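Local coordinates for protein 2,3,4,5-tetrahydropyridine-2,6-dicarboxylate N-succinyltransferase (Campylobacter jejuni, PDB 2RIJ) that probably catalyses the succinyl-CoA-dependent conversion of cyclic tetrahydrodipicolinate into acyclic N-succinyl-L-2-amino-6-oxopimelate, a step of lysine biosynthesis through diaminopimelate, at residues G250-C255 with S264-E269; M228-A233 with S243-N248; R35-K40 with P177-Y182. All blocks are in the same frame, centred on the assembly; numbering follows the deposited sequence. Where two conformers were deposited one is given.

Along the chain the order is contact 3, contact 2, contact 1, each closing before the next opens. Contacts 1 and 2 are neighbours in the left-handed parallel beta-helix, their centres about 9 Å apart: strand 244-245 of contact 2 is followed directly by strand 250-251 of contact 1, and the two contacts touch, probably by hydrogen bonds, at Ser264 with Asn248 and Thr251 with Ala233. Contact 3 lies well away, its centre about 27 Å from that of contact 2 and about 36 Å from that of contact 1. The set illustrates a general economy: local, repeated pairing builds the beta-helix, whereas one long-range contact fastens a hairpin loop to the start of helix 180-192.

Contact 1. Residues G250-C255 with S264-E269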
ATOM      1  N   GLY A 250      24.764  27.976  10.100  1.00 21.83           N
ATOM      2  CA  GLY A 250      23.917  28.695  11.033  1.00 22.38           C
ATOM      3  C   GLY A 250      22.640  29.246  10.450  1.00 22.63           C
ATOM      4  O   GLY A 250      21.998  28.619   9.595  1.00 21.11           O
ATOM      5  N   THR A 251      22.285  30.434  10.935  1.00 21.68           N
ATOM      6  CA  THR A 251      20.979  31.011  10.745  1.00 19.96           C
ATOM      7  C   THR A 251      21.170  32.406  10.163  1.00 20.80           C
ATOM      8  O   THR A 251      22.113  33.109  10.516  1.00 22.70           O
ATOM      9  CB  THR A 251      20.160  31.099  12.062  1.00 17.07           C
ATOM     10  OG1 THR A 251      20.808  31.955  13.016  1.00 20.38           O
ATOM     11  CG2 THR A 251      19.980  29.683  12.680  1.00 21.83           C
ATOM     12  N   THR A 252      20.272  32.793   9.301  1.00 23.16           N
ATOM     13  CA  THR A 252      20.299  34.152   8.753  1.00 22.78           C
ATOM     14  C   THR A 252      19.176  35.044   9.267  1.00 23.89           C
ATOM     15  O   THR A 252      19.075  36.196   8.868  1.00 22.75           O
ATOM     16  CB  THR A 252      20.344  34.145   7.230  1.00 24.97           C
ATOM     17  OG1 THR A 252      19.185  33.486   6.714  1.00 25.46           O
ATOM     18  CG2 THR A 252      21.641  33.438   6.726  1.00 24.76           C
ATOM     19  N   GLY A 253      18.391  34.556  10.201  1.00 22.78           N
ATOM     20  CA  GLY A 253      17.457  35.384  10.931  1.00 22.23           C
ATOM     21  C   GLY A 253      17.163  34.660  12.200  1.00 23.40           C
ATOM     22  O   GLY A 253      17.640  33.531  12.409  1.00 24.30           O
ATOM     23  N   ALA A 254      16.357  35.249  13.053  1.00 22.94           N
ATOM     24  CA  ALA A 254      16.024  34.595  14.330  1.00 22.33           C
ATOM     25  C   ALA A 254      15.298  33.276  14.082  1.00 24.99           C
ATOM     26  O   ALA A 254      14.257  33.278  13.432  1.00 25.92           O
ATOM     27  CB  ALA A 254      15.143  35.533  15.189  1.00 22.01           C
ATOM     28  N   CYS A 255      15.838  32.170  14.621  1.00 23.77           N
ATOM     29  CA  CYS A 255      15.288  30.826  14.511  1.00 23.11           C
ATOM     30  C   CYS A 255      15.369  30.130  15.856  1.00 22.12           C
ATOM     31  O   CYS A 255      16.301  30.358  16.624  1.00 22.72           O
ATOM     32  CB  CYS A 255      16.145  29.972  13.594  1.00 24.50           C
ATOM     33  SG  CYS A 255      16.094  30.485  11.886  1.00 28.62           S
ATOM     34  N   SER A 264      28.113  24.118   6.191  1.00 24.23           N
ATOM     35  CA  SER A 264      27.610  24.619   4.932  1.00 25.19           C
ATOM     36  C   SER A 264      26.098  24.822   4.891  1.00 25.39           C
ATOM     37  O   SER A 264      25.628  25.429   3.970  1.00 24.85           O
ATOM     38  CB  SER A 264      28.053  23.793   3.721  1.00 27.52           C
ATOM     39  OG  SER A 264      29.422  23.951   3.568  1.00 29.67           O
ATOM     40  N   ALA A 265      25.381  24.360   5.902  1.00 22.41           N
ATOM     41  CA  ALA A 265      23.902  24.503   5.931  1.00 21.81           C
ATOM     42  C   ALA A 265      23.544  25.860   6.508  1.00 21.60           C
ATOM     43  O   ALA A 265      24.186  26.327   7.486  1.00 20.97           O
ATOM     44  CB  ALA A 265      23.248  23.360   6.723  1.00 20.24           C
ATOM     45  N   ILE A 266      22.542  26.489   5.894  1.00 21.03           N
ATOM     46  CA  ILE A 266      22.019  27.788   6.277  1.00 25.20           C
ATOM     47  C   ILE A 266      20.522  27.688   6.439  1.00 22.97           C
ATOM     48  O   ILE A 266      19.833  27.106   5.585  1.00 23.00           O
ATOM     49  CB  ILE A 266      22.327  28.906   5.222  1.00 25.97           C
ATOM     50  CG1 ILE A 266      23.851  29.070   5.021  1.00 28.65           C
ATOM     51  CG2 ILE A 266      21.743  30.238   5.677  1.00 30.12           C
ATOM     52  CD1 ILE A 266      24.230  29.961   3.807  1.00 28.69           C
ATOM     53  N   VAL A 267      20.038  28.226   7.556  1.00 22.66           N
ATOM     54  CA  VAL A 267      18.621  28.215   7.917  1.00 22.47           C
ATOM     55  C   VAL A 267      18.112  29.667   7.956  1.00 21.42           C
ATOM     56  O   VAL A 267      18.673  30.506   8.632  1.00 19.07           O
ATOM     57  CB  VAL A 267      18.405  27.484   9.254  1.00 23.24           C
ATOM     58  CG1 VAL A 267      16.940  27.473   9.679  1.00 18.65           C
ATOM     59  CG2 VAL A 267      18.984  26.040   9.177  1.00 24.06           C
ATOM     60  N   GLY A 268      17.019  29.923   7.248  1.00 21.22           N
ATOM     61  CA  GLY A 268      16.499  31.274   7.051  1.00 23.67           C
ATOM     62  C   GLY A 268      15.612  31.717   8.195  1.00 21.55           C
ATOM     63  O   GLY A 268      15.127  30.917   8.994  1.00 21.45           O
ATOM     64  N   GLU A 269      15.394  33.025   8.245  1.00 21.49           N
ATOM     65  CA  GLU A 269      14.618  33.679   9.306  1.00 23.24           C
ATOM     66  C   GLU A 269      13.266  33.077   9.593  1.00 21.10           C
ATOM     67  O   GLU A 269      12.455  32.813   8.666  1.00 20.20           O
ATOM     68  CB  GLU A 269      14.402  35.142   8.877  1.00 25.01           C
ATOM     69  CG  GLU A 269      13.656  35.971   9.874  1.00 28.20           C
ATOM     70  CD  GLU A 269      13.691  37.448   9.412  1.00 37.20           C
ATOM     71  OE1 GLU A 269      13.005  37.765   8.406  1.00 48.95           O
ATOM     72  OE2 GLU A 269      14.482  38.235   9.995  1.00 55.76           O
TER
HETATM   73  O   HOH W   1      16.731  34.645   6.357  1.00 23.37           O
HETATM   74  O   HOH W   2      17.346  38.533   9.057  1.00 59.35           O
HETATM   75  O   HOH W   3      15.442  37.863  12.485  1.00 33.14           O
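Thr252 places its hydroxyl between the backbone N and the carbonyl carbon (chi1 60°), which leaves CG2 anti to the carbonyl carbon, beside the N; Ile266 carries CG2 trans to its own N, and Thr252 CG2 meets Ile266 CG2 at a tight 3.4 Å, the side chains crossing at about a right angle. They belong to successive coils of a left-handed parallel beta-helix, the fold of this acyltransferase family, in which short strands stack in register: Gly250 beside Ile266, Thr251 beside Val267. Three backbone bonds tie the coils, Gly250 N to Ala265 O, Val267 N to Gly250 O and Thr252 N to Val267 O, the last at 2.9 Å. Val267 and Thr251 share a face of this sheet. With Val267 CG1 trans to the backbone N (chi1 179°), that methyl lies 3.8 Å from Cys255 SG, while Val267 packs on Ile279 of strand 278-279. Beyond the strands Gly253, lacking a side chain, lets its CA approach Glu269 CA to 3.7 Å; the buried Gly253 N finds no polar partner in the model. Water takes over where direct pairing stops. One molecule bridges Thr252 OG1 and Glu269 N; of two further waters, both donating to Glu269 OE2, one also donates to Thr252 O and the other accepts from Ala254 N. At the turn Cys255 SG lies 3.1 Å from Gly268 O, whose hydrogen bond is to Ser271 OG.

Contact 2. Residues M228-A233 with S243-N248; sequences MGASLA and SYVNFN
Ala230 and Val245 supply the apolar part of this contact, a short bridge between the part of the beta-helix coil that leads into strand 237-238 and the next coil at 243-248. Val245 CG1, trans to the backbone N (chi1 -169°), rests 3.6 Å from Ala230 CB, and the Leu232 CD2 methyl stands 4.1 Å from the same Val245 CG1. The polar part is a single direct bond: Asn248 N donates to Gly229 O at 2.9 Å, coming from above the carbonyl plane rather than on a lone pair. Backbone carbonyls also meet carbon. Asn246 O lies 3.5 Å from Ala230 CB, and Met228 O, of a selenomethionine, lies 3.2 Å from Phe247 CB; this buried oxygen has no polar partner in the model. Within its own segment Asn246 OD1 accepts from Phe247 N at 2.8 Å, and it also accepts a hydrogen bond from Arg227 NH1, the residue just before 228-233. The Phe247 ring stacks with Phe205, while Tyr244 and Asn246 touch Pro240 and Met239 of a neighbouring subunit. Around the contact, Met228 and Asn248 pack on helix 138-149, and Leu232 and Val245 lean on Ile238 of strand 237-238.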
HETATM    1  N   MSE A 228      33.034  27.053  17.142  1.00 20.79           N
HETATM    2  CA  MSE A 228      33.624  28.272  16.573  1.00 20.24           C
HETATM    3  C   MSE A 228      33.584  28.249  15.026  1.00 20.08           C
HETATM    4  O   MSE A 228      33.814  27.217  14.410  1.00 20.09           O
HETATM    5  CB  MSE A 228      35.046  28.466  17.127  1.00 23.02           C
HETATM    6  CG  MSE A 228      35.734  29.761  16.704  1.00 21.57           C
HETATM    7 SE   MSE A 228      34.654  31.321  17.127  0.75 26.79          SE
HETATM    8  CE  MSE A 228      35.975  32.651  16.495  1.00 20.96           C
ATOM      9  N   GLY A 229      33.242  29.391  14.420  1.00 20.75           N
ATOM     10  CA  GLY A 229      32.919  29.475  13.014  1.00 22.92           C
ATOM     11  C   GLY A 229      31.423  29.402  12.649  1.00 18.10           C
ATOM     12  O   GLY A 229      31.090  29.606  11.503  1.00 21.09           O
ATOM     13  N   ALA A 230      30.558  29.026  13.600  1.00 19.18           N
ATOM     14  CA  ALA A 230      29.125  29.094  13.437  1.00 19.73           C
ATOM     15  C   ALA A 230      28.711  30.570  13.332  1.00 20.53           C
ATOM     16  O   ALA A 230      29.366  31.472  13.881  1.00 20.88           O
ATOM     17  CB  ALA A 230      28.378  28.361  14.620  1.00 17.01           C
ATOM     18  N   SER A 231      27.610  30.801  12.633  1.00 20.42           N
ATOM     19  CA  SER A 231      27.046  32.131  12.457  1.00 18.84           C
ATOM     20  C   SER A 231      25.572  32.126  12.859  1.00 21.44           C
ATOM     21  O   SER A 231      24.746  31.492  12.208  1.00 24.95           O
ATOM     22  CB  SER A 231      27.230  32.572  11.016  1.00 22.54           C
ATOM     23  OG  SER A 231      26.715  33.864  10.812  1.00 23.80           O
ATOM     24  N   LEU A 232      25.263  32.783  13.961  1.00 22.06           N
ATOM     25  CA  LEU A 232      23.907  32.848  14.490  1.00 22.78           C
ATOM     26  C   LEU A 232      23.344  34.267  14.379  1.00 22.05           C
ATOM     27  O   LEU A 232      23.852  35.185  15.010  1.00 22.31           O
ATOM     28  CB  LEU A 232      23.920  32.396  15.938  1.00 23.58           C
ATOM     29  CG  LEU A 232      24.610  31.052  16.270  1.00 24.77           C
ATOM     30  CD1 LEU A 232      24.391  30.783  17.782  1.00 25.78           C
ATOM     31  CD2 LEU A 232      24.093  29.879  15.371  1.00 23.44           C
ATOM     32  N   ALA A 233      22.297  34.439  13.580  1.00 19.75           N
ATOM     33  CA  ALA A 233      21.620  35.736  13.463  1.00 21.25           C
ATOM     34  C   ALA A 233      21.020  36.099  14.802  1.00 22.58           C
ATOM     35  O   ALA A 233      20.625  35.212  15.581  1.00 20.71           O
ATOM     36  CB  ALA A 233      20.549  35.730  12.350  1.00 16.97           C
ATOM     37  N   SER A 243      20.807  19.332  19.675  1.00 20.24           N
ATOM     38  CA  SER A 243      21.159  20.310  18.673  0.50 21.86           C
ATOM     39  C   SER A 243      22.632  20.319  18.345  1.00 20.59           C
ATOM     40  O   SER A 243      23.473  19.806  19.084  1.00 21.48           O
ATOM     41  CB  SER A 243      20.803  21.715  19.150  0.50 18.56           C
ATOM     42  OG  SER A 243      19.519  21.759  19.749  0.50 21.56           O
ATOM     43  N   TYR A 244      22.956  20.995  17.265  1.00 20.43           N
ATOM     44  CA  TYR A 244      24.329  21.299  16.959  1.00 20.25           C
ATOM     45  C   TYR A 244      24.348  22.377  15.872  1.00 19.58           C
ATOM     46  O   TYR A 244      23.498  22.382  15.009  1.00 19.25           O
ATOM     47  CB  TYR A 244      25.110  20.092  16.463  1.00 22.08           C
ATOM     48  CG  TYR A 244      26.623  20.294  16.520  1.00 20.26           C
ATOM     49  CD1 TYR A 244      27.246  20.557  17.721  1.00 18.97           C
ATOM     50  CD2 TYR A 244      27.420  20.249  15.373  1.00 23.13           C
ATOM     51  CE1 TYR A 244      28.578  20.789  17.809  1.00 23.60           C
ATOM     52  CE2 TYR A 244      28.801  20.446  15.460  1.00 22.20           C
ATOM     53  CZ  TYR A 244      29.369  20.714  16.666  1.00 24.96           C
ATOM     54  OH  TYR A 244      30.715  20.907  16.775  1.00 22.21           O
ATOM     55  N   VAL A 245      25.303  23.290  15.965  1.00 17.34           N
ATOM     56  CA  VAL A 245      25.677  24.183  14.836  1.00 17.98           C
ATOM     57  C   VAL A 245      27.190  24.064  14.623  1.00 19.84           C
ATOM     58  O   VAL A 245      28.029  24.435  15.486  1.00 17.92           O
ATOM     59  CB  VAL A 245      25.279  25.593  15.045  1.00 18.20           C
ATOM     60  CG1 VAL A 245      25.452  26.411  13.729  1.00 16.51           C
ATOM     61  CG2 VAL A 245      23.793  25.679  15.615  1.00 21.38           C
ATOM     62  N   ASN A 246      27.539  23.526  13.472  1.00 21.11           N
ATOM     63  CA  ASN A 246      28.924  23.331  13.114  1.00 21.54           C
ATOM     64  C   ASN A 246      29.525  24.631  12.526  1.00 22.27           C
ATOM     65  O   ASN A 246      28.846  25.678  12.355  1.00 21.99           O
ATOM     66  CB  ASN A 246      29.007  22.177  12.118  1.00 19.35           C
ATOM     67  CG  ASN A 246      30.331  21.404  12.175  1.00 24.15           C
ATOM     68  OD1 ASN A 246      31.338  21.910  12.611  1.00 26.78           O
ATOM     69  ND2 ASN A 246      30.288  20.134  11.790  1.00 24.13           N
ATOM     70  N   PHE A 247      30.823  24.608  12.268  1.00 23.24           N
ATOM     71  CA  PHE A 247      31.450  25.775  11.663  1.00 24.19           C
ATOM     72  C   PHE A 247      30.952  25.976  10.239  1.00 21.59           C
ATOM     73  O   PHE A 247      30.523  24.998   9.564  1.00 21.28           O
ATOM     74  CB  PHE A 247      32.980  25.674  11.713  1.00 25.14           C
ATOM     75  CG  PHE A 247      33.558  24.763  10.717  1.00 23.80           C
ATOM     76  CD1 PHE A 247      33.755  23.451  11.018  1.00 27.46           C
ATOM     77  CD2 PHE A 247      33.943  25.232   9.474  1.00 31.68           C
ATOM     78  CE1 PHE A 247      34.323  22.594  10.099  1.00 30.93           C
ATOM     79  CE2 PHE A 247      34.532  24.386   8.555  1.00 35.32           C
ATOM     80  CZ  PHE A 247      34.698  23.072   8.862  1.00 31.74           C
ATOM     81  N   ASN A 248      30.963  27.244   9.805  1.00 23.27           N
ATOM     82  CA  ASN A 248      30.425  27.657   8.495  1.00 23.79           C
ATOM     83  C   ASN A 248      28.963  27.146   8.302  1.00 25.47           C
ATOM     84  O   ASN A 248      28.570  26.730   7.208  1.00 23.05           O
ATOM     85  CB  ASN A 248      31.351  27.118   7.390  1.00 24.64           C
ATOM     86  CG  ASN A 248      31.169  27.808   6.078  1.00 27.32           C
ATOM     87  OD1 ASN A 248      30.929  29.027   6.002  1.00 23.23           O
ATOM     88  ND2 ASN A 248      31.281  27.022   5.004  1.00 25.29           N
TER

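Contact 3. Residues R35-K40 with P177-Y182; sequences RGQLNK and PIELEY
Glu179 and the backbone of Leu38 and Asn39 form the centre of this contact, in which a residue at the N-cap position of helix 180-192 is held by 35-40, the end of strand 27-35 and the first part of the beta-hairpin loop leading to strand 43-48. One carboxylate oxygen takes two N-H groups: Leu38 N meets Glu179 OE2 at 2.7 Å, nearly along the C-O bond, and Asn39 N uses the syn lone pair of Glu179 OE2 at 2.8 Å. This double grip anchors one oxygen, OE2, and would probably favour the charged form. Gly36, without a side chain, gives it room, Gly36 CA lying 3.1 Å from Glu179 OE2.

The Gln37 side chain runs past Glu179 in the opposite direction and binds the backbone with both ends of its amide. Gln37 OE1 accepts from Glu179 N at 2.9 Å in a nearly straight bond (170°), and Gln37 NE2 donates to a lone pair of Pro177 O at 2.9 Å. Its chi1 (-67°) puts Gln37 CG over one face of Tyr182, 4.2 Å from the ring centroid, a CH-pi contact; the bend at chi2 (74°) then turns the amide toward the end of strand 176-178. Leu38 flanks the same tyrosine, its CD2 at the ring edge and its CG 4.0 Å from Tyr182 CB.

Farther out, Pro177 packs on Leu44 and Gln45 of strand 43-48, and Glu179 on Leu44 and Lys42. The loop itself is closed by Arg35, whose NH1 donates to Lys40 O at 3.0 Å, in the guanidinium plane.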
ATOM      1  N   ARG A  35      50.297  28.875  22.921  1.00 23.06           N
ATOM      2  CA  ARG A  35      51.338  28.018  22.323  1.00 25.94           C
ATOM      3  C   ARG A  35      51.426  26.675  23.043  1.00 25.83           C
ATOM      4  O   ARG A  35      50.959  26.543  24.160  1.00 27.15           O
ATOM      5  CB  ARG A  35      52.685  28.722  22.406  1.00 29.48           C
ATOM      6  CG  ARG A  35      52.698  30.029  21.592  1.00 29.15           C
ATOM      7  CD  ARG A  35      53.898  30.893  21.954  1.00 31.58           C
ATOM      8  NE  ARG A  35      53.953  32.065  21.091  1.00 39.11           N
ATOM      9  CZ  ARG A  35      54.417  32.038  19.850  1.00 32.98           C
ATOM     10  NH1 ARG A  35      54.851  30.892  19.319  1.00 35.33           N
ATOM     11  NH2 ARG A  35      54.409  33.148  19.128  1.00 33.10           N
ATOM     12  N   GLY A  36      52.055  25.701  22.403  1.00 27.58           N
ATOM     13  CA  GLY A  36      52.257  24.378  22.974  1.00 27.83           C
ATOM     14  C   GLY A  36      53.078  24.426  24.250  1.00 28.62           C
ATOM     15  O   GLY A  36      54.025  25.205  24.350  1.00 28.72           O
ATOM     16  N   GLN A  37      52.657  23.632  25.233  1.00 29.98           N
ATOM     17  CA  GLN A  37      53.357  23.462  26.504  1.00 30.37           C
ATOM     18  C   GLN A  37      54.703  22.741  26.267  1.00 33.29           C
ATOM     19  O   GLN A  37      55.643  22.931  27.020  1.00 36.41           O
ATOM     20  CB  GLN A  37      52.532  22.604  27.482  1.00 29.04           C
ATOM     21  CG  GLN A  37      51.224  23.192  28.000  1.00 28.53           C
ATOM     22  CD  GLN A  37      50.148  23.181  26.939  1.00 31.90           C
ATOM     23  OE1 GLN A  37      50.214  22.370  26.004  1.00 23.40           O
ATOM     24  NE2 GLN A  37      49.186  24.103  27.041  1.00 26.89           N
ATOM     25  N   LEU A  38      54.760  21.870  25.269  1.00 33.83           N
ATOM     26  CA  LEU A  38      55.985  21.177  24.873  1.00 34.99           C
ATOM     27  C   LEU A  38      56.596  21.836  23.630  1.00 37.32           C
ATOM     28  O   LEU A  38      57.780  22.159  23.600  1.00 38.26           O
ATOM     29  CB  LEU A  38      55.704  19.692  24.584  1.00 37.53           C
ATOM     30  CG  LEU A  38      55.373  18.752  25.738  1.00 35.51           C
ATOM     31  CD1 LEU A  38      55.340  17.328  25.232  1.00 41.17           C
ATOM     32  CD2 LEU A  38      56.368  18.876  26.831  1.00 45.68           C
ATOM     33  N   ASN A  39      55.780  22.043  22.609  1.00 35.87           N
ATOM     34  CA  ASN A  39      56.235  22.653  21.374  1.00 37.94           C
ATOM     35  C   ASN A  39      55.768  24.121  21.314  1.00 37.59           C
ATOM     36  O   ASN A  39      54.680  24.435  20.843  1.00 32.65           O
ATOM     37  CB  ASN A  39      55.730  21.830  20.190  1.00 42.42           C
ATOM     38  CG  ASN A  39      56.018  20.321  20.348  1.00 57.05           C
ATOM     39  OD1 ASN A  39      55.208  19.557  20.913  1.00 63.51           O
ATOM     40  ND2 ASN A  39      57.175  19.889  19.839  1.00 72.50           N
ATOM     41  N   LYS A  40      56.623  25.019  21.801  1.00 35.62           N
ATOM     42  CA  LYS A  40      56.249  26.424  21.965  1.00 37.09           C
ATOM     43  C   LYS A  40      56.095  27.157  20.636  1.00 37.50           C
ATOM     44  O   LYS A  40      55.530  28.224  20.594  1.00 38.51           O
ATOM     45  CB  LYS A  40      57.227  27.152  22.902  1.00 37.75           C
ATOM     46  CG  LYS A  40      57.062  26.765  24.391  1.00 42.32           C
ATOM     47  N   PRO A 177      43.778  25.235  25.574  1.00 22.42           N
ATOM     48  CA  PRO A 177      44.331  24.084  24.890  1.00 22.97           C
ATOM     49  C   PRO A 177      45.587  23.521  25.580  1.00 24.49           C
ATOM     50  O   PRO A 177      46.453  24.269  26.067  1.00 22.91           O
ATOM     51  CB  PRO A 177      44.619  24.614  23.473  1.00 26.82           C
ATOM     52  CG  PRO A 177      44.928  26.107  23.695  1.00 23.29           C
ATOM     53  CD  PRO A 177      44.061  26.499  24.871  1.00 23.59           C
ATOM     54  N   ILE A 178      45.674  22.199  25.611  1.00 24.40           N
ATOM     55  CA  ILE A 178      46.818  21.474  26.147  1.00 22.89           C
ATOM     56  C   ILE A 178      47.198  20.388  25.152  1.00 22.99           C
ATOM     57  O   ILE A 178      46.359  19.597  24.739  1.00 22.92           O
ATOM     58  CB  ILE A 178      46.467  20.807  27.486  1.00 23.25           C
ATOM     59  CG1 ILE A 178      45.873  21.843  28.447  1.00 23.17           C
ATOM     60  CG2 ILE A 178      47.713  20.029  28.066  1.00 20.15           C
ATOM     61  CD1 ILE A 178      45.369  21.264  29.759  1.00 26.27           C
ATOM     62  N   GLU A 179      48.461  20.352  24.763  1.00 19.69           N
ATOM     63  CA  GLU A 179      48.973  19.294  23.893  1.00 24.10           C
ATOM     64  C   GLU A 179      48.773  17.942  24.534  1.00 21.88           C
ATOM     65  O   GLU A 179      49.051  17.774  25.710  1.00 24.57           O
ATOM     66  CB  GLU A 179      50.465  19.488  23.617  1.00 24.04           C
ATOM     67  CG  GLU A 179      50.824  20.777  22.939  1.00 24.03           C
ATOM     68  CD  GLU A 179      52.275  20.774  22.453  1.00 31.59           C
ATOM     69  OE1 GLU A 179      52.541  20.158  21.396  1.00 40.64           O
ATOM     70  OE2 GLU A 179      53.137  21.375  23.140  1.00 31.67           O
ATOM     71  N   LEU A 180      48.257  16.982  23.770  1.00 22.48           N
ATOM     72  CA  LEU A 180      48.031  15.634  24.269  1.00 24.94           C
ATOM     73  C   LEU A 180      49.363  15.026  24.764  1.00 24.71           C
ATOM     74  O   LEU A 180      49.391  14.331  25.773  1.00 22.90           O
ATOM     75  CB  LEU A 180      47.356  14.744  23.190  1.00 25.09           C
ATOM     76  CG  LEU A 180      45.904  15.183  22.840  1.00 21.77           C
ATOM     77  CD1 LEU A 180      45.400  14.493  21.580  1.00 20.29           C
ATOM     78  CD2 LEU A 180      44.966  14.947  24.010  1.00 19.47           C
ATOM     79  N   GLU A 181      50.464  15.304  24.076  1.00 26.40           N
ATOM     80  CA  GLU A 181      51.746  14.720  24.447  0.50 25.21           C
ATOM     81  C   GLU A 181      52.216  15.261  25.796  1.00 25.12           C
ATOM     82  O   GLU A 181      52.909  14.580  26.551  1.00 24.37           O
ATOM     83  CB  GLU A 181      52.781  14.949  23.347  0.50 26.84           C
ATOM     84  CG  GLU A 181      54.068  14.131  23.503  0.50 17.44           C
ATOM     85  CD  GLU A 181      53.835  12.622  23.815  0.50 28.99           C
ATOM     86  OE1 GLU A 181      53.065  11.913  23.113  0.50 17.44           O
ATOM     87  OE2 GLU A 181      54.457  12.141  24.786  0.50 24.92           O
ATOM     88  N   TYR A 182      51.802  16.476  26.119  1.00 24.73           N
ATOM     89  CA  TYR A 182      52.088  17.041  27.430  1.00 25.82           C
ATOM     90  C   TYR A 182      51.350  16.258  28.555  1.00 24.98           C
ATOM     91  O   TYR A 182      51.903  16.001  29.631  1.00 22.63           O
ATOM     92  CB  TYR A 182      51.730  18.538  27.462  1.00 27.89           C
ATOM     93  CG  TYR A 182      51.900  19.118  28.831  1.00 27.29           C
ATOM     94  CD1 TYR A 182      53.139  19.585  29.255  1.00 29.36           C
ATOM     95  CD2 TYR A 182      50.843  19.124  29.730  1.00 27.55           C
ATOM     96  CE1 TYR A 182      53.307  20.110  30.508  1.00 30.15           C
ATOM     97  CE2 TYR A 182      51.002  19.623  30.989  1.00 31.62           C
ATOM     98  CZ  TYR A 182      52.235  20.130  31.365  1.00 33.17           C
ATOM     99  OH  TYR A 182      52.384  20.614  32.624  1.00 41.90           O
TER